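Twin-arginine translocation pathway signal (Rhodoferax ferrireducens, PDB 5IM2) probably serves as the extracytoplasmic solute-binding protein of a TRAP transporter, capturing small aromatic carboxylates such as the benzoate bound here. Local coordinates at residues Ala104-Pro116 against Thr260-Tyr272. Residues are numbered along the deposited sequence; the frame is centred on the assembly and turned at random.
Sequences AKDGVVDIIWTIP and TATFVLAMNKASY. With BEZ (benzoic acid), chain B.
The rings of W113 and F263 are close to parallel but strongly displaced, one beyond the rim of the other. The centroids of the six-membered ring of W113 and of the F263 ring are 4.4 Å apart, with the planes at 13°. With chi1 at -177°, W113 points its CG away from the backbone N and beside the carbonyl carbon, and the indole reaches F263. I115 runs alongside F263. Its CD1 and the F263 ring both reach the benzoate; benzoate C3 lies at the edge of the F263 ring, 3.7 Å from F263 CE2. W113 NE1 bonds Q166 OE1, and H68 meets W113 edge-to-face. Replacing W113 by an alanine is likely to leave Q166 OE1 without its indole N-H and to open a gap beside the F263 ring, next to the ligand.

Behind the pocket, strands 111-114 and 262-267 pair antiparallel. I112 and A266, and likewise T114 and V264, form hydrogen-bonded pairs with two backbone hydrogen bonds each. I111, W113, L265 and M267 share one face of the sheet. I111 CG2 touches L265 CD1 at 3.7 Å.

At the far end, N268 is the N-cap of helix 269-273. Its OD1 accepts from S271 N (2.8 Å), and its ND2 donates to A104 O at 2.9 Å, nearly in the amide plane. A104 O also accepts from G107 N in the Schellman turn closing helix 100-106. S271 OG donates to D110 OD1 at 2.8 Å from above the carboxylate plane; D110 OD2 takes K52 N. The strands are adjacent inner strands of a five-stranded mixed sheet, one of two in the periplasmic-binding-protein fold of the DctP family, with benzoate at the C-terminal end of 111-114 and the N-terminal end of 262-267.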
loop_
_atom_site.group_PDB
_atom_site.type_symbol
_atom_site.label_atom_id
_atom_site.label_comp_id
_atom_site.label_asym_id
_atom_site.label_seq_id
_atom_site.Cartn_x
_atom_site.Cartn_y
_atom_site.Cartn_z
ATOM N N ALA A 104 16.126 -2.392 -7.419
ATOM C CA ALA A 104 16.882 -2.606 -6.187
ATOM C C ALA A 104 17.574 -3.951 -6.231
ATOM O O ALA A 104 18.775 -4.057 -5.968
ATOM C CB ALA A 104 15.978 -2.521 -4.947
ATOM N N LYS A 105 16.825 -4.993 -6.588
ATOM C CA LYS A 105 17.414 -6.314 -6.693
ATOM C C LYS A 105 18.644 -6.296 -7.590
ATOM O O LYS A 105 19.666 -6.913 -7.264
ATOM C CB LYS A 105 16.362 -7.303 -7.216
ATOM C CG LYS A 105 16.906 -8.678 -7.448
ATOM C CD LYS A 105 15.929 -9.539 -8.214
ATOM C CE LYS A 105 16.561 -10.876 -8.517
ATOM N NZ LYS A 105 16.909 -10.987 -9.952
ATOM N N ASP A 106 18.568 -5.593 -8.736
ATOM C CA ASP A 106 19.645 -5.603 -9.717
ATOM C C ASP A 106 20.757 -4.604 -9.410
ATOM O O ASP A 106 21.787 -4.605 -10.101
ATOM C CB ASP A 106 19.098 -5.302 -11.117
ATOM C CG ASP A 106 18.192 -6.405 -11.663
ATOM O OD1 ASP A 106 18.033 -7.478 -11.042
ATOM O OD2 ASP A 106 17.630 -6.177 -12.742
ATOM N N GLY A 107 20.576 -3.748 -8.411
ATOM C CA GLY A 107 21.599 -2.803 -8.044
ATOM C C GLY A 107 21.697 -1.599 -8.942
ATOM O O GLY A 107 22.723 -0.907 -8.929
ATOM N N VAL A 108 20.669 -1.356 -9.747
ATOM C CA VAL A 108 20.508 -0.080 -10.439
ATOM C C VAL A 108 20.381 1.042 -9.425
ATOM O O VAL A 108 20.970 2.124 -9.585
ATOM C CB VAL A 108 19.272 -0.157 -11.354
ATOM C CG1 VAL A 108 19.041 1.147 -12.058
ATOM C CG2 VAL A 108 19.451 -1.275 -12.370
ATOM N N VAL A 109 19.583 0.808 -8.370
ATOM C CA VAL A 109 19.547 1.656 -7.189
ATOM C C VAL A 109 19.780 0.802 -5.944
ATOM O O VAL A 109 19.795 -0.427 -6.001
ATOM C CB VAL A 109 18.202 2.400 -7.078
ATOM C CG1 VAL A 109 18.003 3.311 -8.299
ATOM C CG2 VAL A 109 17.074 1.417 -6.940
ATOM N N ASP A 110 19.900 1.467 -4.788
ATOM C CA ASP A 110 20.102 0.745 -3.530
ATOM C C ASP A 110 18.820 0.485 -2.742
ATOM O O ASP A 110 18.694 -0.582 -2.127
ATOM C CB ASP A 110 21.095 1.498 -2.641
ATOM C CG ASP A 110 22.428 1.671 -3.303
ATOM O OD1 ASP A 110 23.137 0.641 -3.428
ATOM O OD2 ASP A 110 22.760 2.810 -3.708
ATOM N N ILE A 111 17.868 1.422 -2.710
ATOM C CA ILE A 111 16.657 1.277 -1.907
ATOM C C ILE A 111 15.461 1.748 -2.714
ATOM O O ILE A 111 15.511 2.799 -3.364
ATOM C CB ILE A 111 16.739 2.070 -0.577
ATOM C CG1 ILE A 111 17.892 1.556 0.273
ATOM C CG2 ILE A 111 15.417 1.999 0.163
ATOM C CD1 ILE A 111 18.220 2.503 1.424
ATOM N N ILE A 112 14.379 0.965 -2.678
ATOM C CA ILE A 112 13.118 1.332 -3.309
ATOM C C ILE A 112 11.978 1.187 -2.304
ATOM O O ILE A 112 12.070 0.452 -1.314
ATOM C CB ILE A 112 12.848 0.508 -4.602
ATOM C CG1 ILE A 112 12.749 -0.985 -4.333
ATOM C CG2 ILE A 112 13.968 0.763 -5.570
ATOM C CD1 ILE A 112 11.369 -1.486 -4.071
ATOM N N TRP A 113 10.882 1.921 -2.571
ATOM C CA TRP A 113 9.610 1.766 -1.874
ATOM C C TRP A 113 8.551 1.588 -2.950
ATOM O O TRP A 113 8.415 2.451 -3.836
ATOM C CB TRP A 113 9.300 2.988 -0.995
ATOM C CG TRP A 113 8.063 2.948 -0.152
ATOM C CD1 TRP A 113 7.952 2.453 1.119
ATOM C CD2 TRP A 113 6.790 3.503 -0.479
ATOM N NE1 TRP A 113 6.666 2.646 1.591
ATOM C CE2 TRP A 113 5.948 3.314 0.644
ATOM C CE3 TRP A 113 6.273 4.150 -1.608
ATOM C CZ2 TRP A 113 4.621 3.724 0.665
ATOM C CZ3 TRP A 113 4.960 4.552 -1.586
ATOM C CH2 TRP A 113 4.154 4.357 -0.454
ATOM N N THR A 114 7.868 0.453 -2.920
ATOM C CA THR A 114 6.918 0.105 -3.974
ATOM C C THR A 114 5.767 -0.717 -3.405
ATOM O O THR A 114 5.799 -1.163 -2.257
ATOM C CB THR A 114 7.614 -0.660 -5.117
ATOM O OG1 THR A 114 6.790 -0.635 -6.294
ATOM C CG2 THR A 114 7.901 -2.131 -4.710
ATOM N N ILE A 115 4.738 -0.900 -4.227
ATOM C CA ILE A 115 3.672 -1.864 -3.968
ATOM C C ILE A 115 4.057 -3.191 -4.630
ATOM O O ILE A 115 4.172 -3.239 -5.874
ATOM C CB ILE A 115 2.328 -1.347 -4.503
ATOM C CG1 ILE A 115 1.895 -0.108 -3.704
ATOM C CG2 ILE A 115 1.253 -2.430 -4.464
ATOM C CD1 ILE A 115 0.525 0.506 -4.035
ATOM N N PRO A 116 4.266 -4.280 -3.854
ATOM C CA PRO A 116 4.572 -5.581 -4.478
ATOM C C PRO A 116 3.603 -5.973 -5.587
ATOM O O PRO A 116 4.065 -6.423 -6.635
ATOM C CB PRO A 116 4.527 -6.551 -3.288
ATOM C CG PRO A 116 4.911 -5.666 -2.101
ATOM C CD PRO A 116 4.237 -4.367 -2.383
ATOM N N THR A 260 -6.857 -2.594 1.958
ATOM C CA THR A 260 -5.631 -1.806 1.952
ATOM C C THR A 260 -4.643 -2.469 0.999
ATOM O O THR A 260 -4.827 -3.611 0.555
ATOM C CB THR A 260 -5.073 -1.640 3.368
ATOM O OG1 THR A 260 -3.990 -0.712 3.327
ATOM C CG2 THR A 260 -4.601 -2.962 3.968
ATOM N N ALA A 261 -3.606 -1.725 0.641
ATOM C CA ALA A 261 -2.531 -2.247 -0.187
ATOM C C ALA A 261 -1.256 -2.334 0.640
ATOM O O ALA A 261 -1.069 -1.583 1.587
ATOM C CB ALA A 261 -2.306 -1.379 -1.431
ATOM N N THR A 262 -0.393 -3.275 0.276
ATOM C CA THR A 262 0.877 -3.476 0.940
ATOM C C THR A 262 1.996 -2.775 0.202
ATOM O O THR A 262 1.972 -2.622 -1.018
ATOM C CB THR A 262 1.224 -4.958 1.071
ATOM O OG1 THR A 262 1.302 -5.566 -0.216
ATOM C CG2 THR A 262 0.194 -5.644 1.887
ATOM N N PHE A 263 2.990 -2.368 0.974
ATOM C CA PHE A 263 4.175 -1.702 0.474
ATOM C C PHE A 263 5.396 -2.376 1.065
ATOM O O PHE A 263 5.359 -2.844 2.210
ATOM C CB PHE A 263 4.206 -0.205 0.880
ATOM C CG PHE A 263 3.035 0.576 0.389
ATOM C CD1 PHE A 263 1.827 0.505 1.039
ATOM C CD2 PHE A 263 3.144 1.369 -0.763
ATOM C CE1 PHE A 263 0.745 1.212 0.565
ATOM C CE2 PHE A 263 2.070 2.076 -1.228
ATOM C CZ PHE A 263 0.861 1.998 -0.545
ATOM N N VAL A 264 6.472 -2.384 0.290
ATOM C CA VAL A 264 7.764 -2.888 0.738
ATOM C C VAL A 264 8.825 -1.808 0.557
ATOM O O VAL A 264 8.873 -1.122 -0.475
ATOM C CB VAL A 264 8.158 -4.183 0.002
ATOM C CG1 VAL A 264 8.338 -3.926 -1.466
ATOM C CG2 VAL A 264 9.416 -4.765 0.635
ATOM N N LEU A 265 9.680 -1.657 1.590
ATOM C CA LEU A 265 10.879 -0.839 1.541
ATOM C C LEU A 265 12.008 -1.850 1.453
ATOM O O LEU A 265 12.283 -2.555 2.435
ATOM C CB LEU A 265 11.018 0.050 2.779
ATOM C CG LEU A 265 12.226 0.968 2.876
ATOM C CD1 LEU A 265 12.139 2.048 1.801
ATOM C CD2 LEU A 265 12.267 1.561 4.274
ATOM N N ALA A 266 12.605 -1.966 0.276
ATOM C CA ALA A 266 13.574 -3.010 -0.017
ATOM C C ALA A 266 14.938 -2.447 -0.428
ATOM O O ALA A 266 15.021 -1.469 -1.188
ATOM C CB ALA A 266 13.022 -3.918 -1.136
ATOM N N MET A 267 16.008 -3.116 0.017
ATOM C CA MET A 267 17.387 -2.720 -0.261
ATOM C C MET A 267 18.119 -3.800 -1.041
ATOM O O MET A 267 17.897 -4.997 -0.829
ATOM C CB MET A 267 18.134 -2.423 1.064
ATOM C CG MET A 267 19.460 -1.776 0.856
ATOM S SD MET A 267 20.205 -1.229 2.405
ATOM C CE MET A 267 21.714 -0.553 1.730
ATOM N N ASN A 268 18.990 -3.375 -1.957
ATOM C CA ASN A 268 19.908 -4.289 -2.619
ATOM C C ASN A 268 20.743 -5.066 -1.600
ATOM O O ASN A 268 21.387 -4.476 -0.732
ATOM C CB ASN A 268 20.824 -3.487 -3.552
ATOM C CG ASN A 268 21.834 -4.338 -4.244
ATOM O OD1 ASN A 268 23.010 -4.366 -3.866
ATOM N ND2 ASN A 268 21.402 -5.040 -5.291
ATOM N N LYS A 269 20.778 -6.394 -1.737
ATOM C CA LYS A 269 21.485 -7.236 -0.770
ATOM C C LYS A 269 22.994 -6.997 -0.800
ATOM O O LYS A 269 23.637 -6.919 0.255
ATOM C CB LYS A 269 21.168 -8.711 -1.037
ATOM C CG LYS A 269 21.231 -9.609 0.203
ATOM C CD LYS A 269 20.183 -10.734 0.157
ATOM C CE LYS A 269 20.176 -11.427 -1.195
ATOM N NZ LYS A 269 19.656 -12.826 -1.131
ATOM N N ALA A 270 23.583 -6.895 -1.989
ATOM C CA ALA A 270 25.016 -6.634 -2.080
ATOM C C ALA A 270 25.386 -5.322 -1.387
ATOM O O ALA A 270 26.386 -5.245 -0.658
ATOM C CB ALA A 270 25.428 -6.604 -3.552
ATOM N N SER A 271 24.581 -4.283 -1.601
ATOM C CA SER A 271 24.857 -2.970 -1.036
ATOM C C SER A 271 24.787 -3.005 0.485
ATOM O O SER A 271 25.617 -2.399 1.178
ATOM C CB SER A 271 23.851 -1.968 -1.608
ATOM O OG SER A 271 24.071 -0.675 -1.093
ATOM N N TYR A 272 23.820 -3.740 1.018
ATOM C CA TYR A 272 23.643 -3.845 2.461
ATOM C C TYR A 272 24.782 -4.624 3.104
ATOM O O TYR A 272 25.338 -4.203 4.124
ATOM C CB TYR A 272 22.289 -4.497 2.728
ATOM C CG TYR A 272 22.020 -4.911 4.151
ATOM C CD1 TYR A 272 21.442 -4.039 5.042
ATOM C CD2 TYR A 272 22.279 -6.205 4.574
ATOM C CE1 TYR A 272 21.163 -4.429 6.342
ATOM C CE2 TYR A 272 22.008 -6.602 5.862
ATOM C CZ TYR A 272 21.444 -5.711 6.734
ATOM O OH TYR A 272 21.201 -6.112 8.012
HETATM C C BEZ B . -2.019 3.150 -4.827
HETATM O O1 BEZ B . -3.244 2.879 -4.666
HETATM O O2 BEZ B . -1.436 2.761 -5.866
HETATM C C1 BEZ B . -1.288 3.959 -3.798
HETATM C C2 BEZ B . 0.064 4.240 -3.974
HETATM C C3 BEZ B . 0.716 5.022 -3.018
HETATM C C4 BEZ B . 0.024 5.480 -1.911
HETATM C C5 BEZ B . -1.312 5.176 -1.729
HETATM C C6 BEZ B . -1.977 4.404 -2.688
HETATM O O HOH W 1 19.392 -7.583 -3.986
#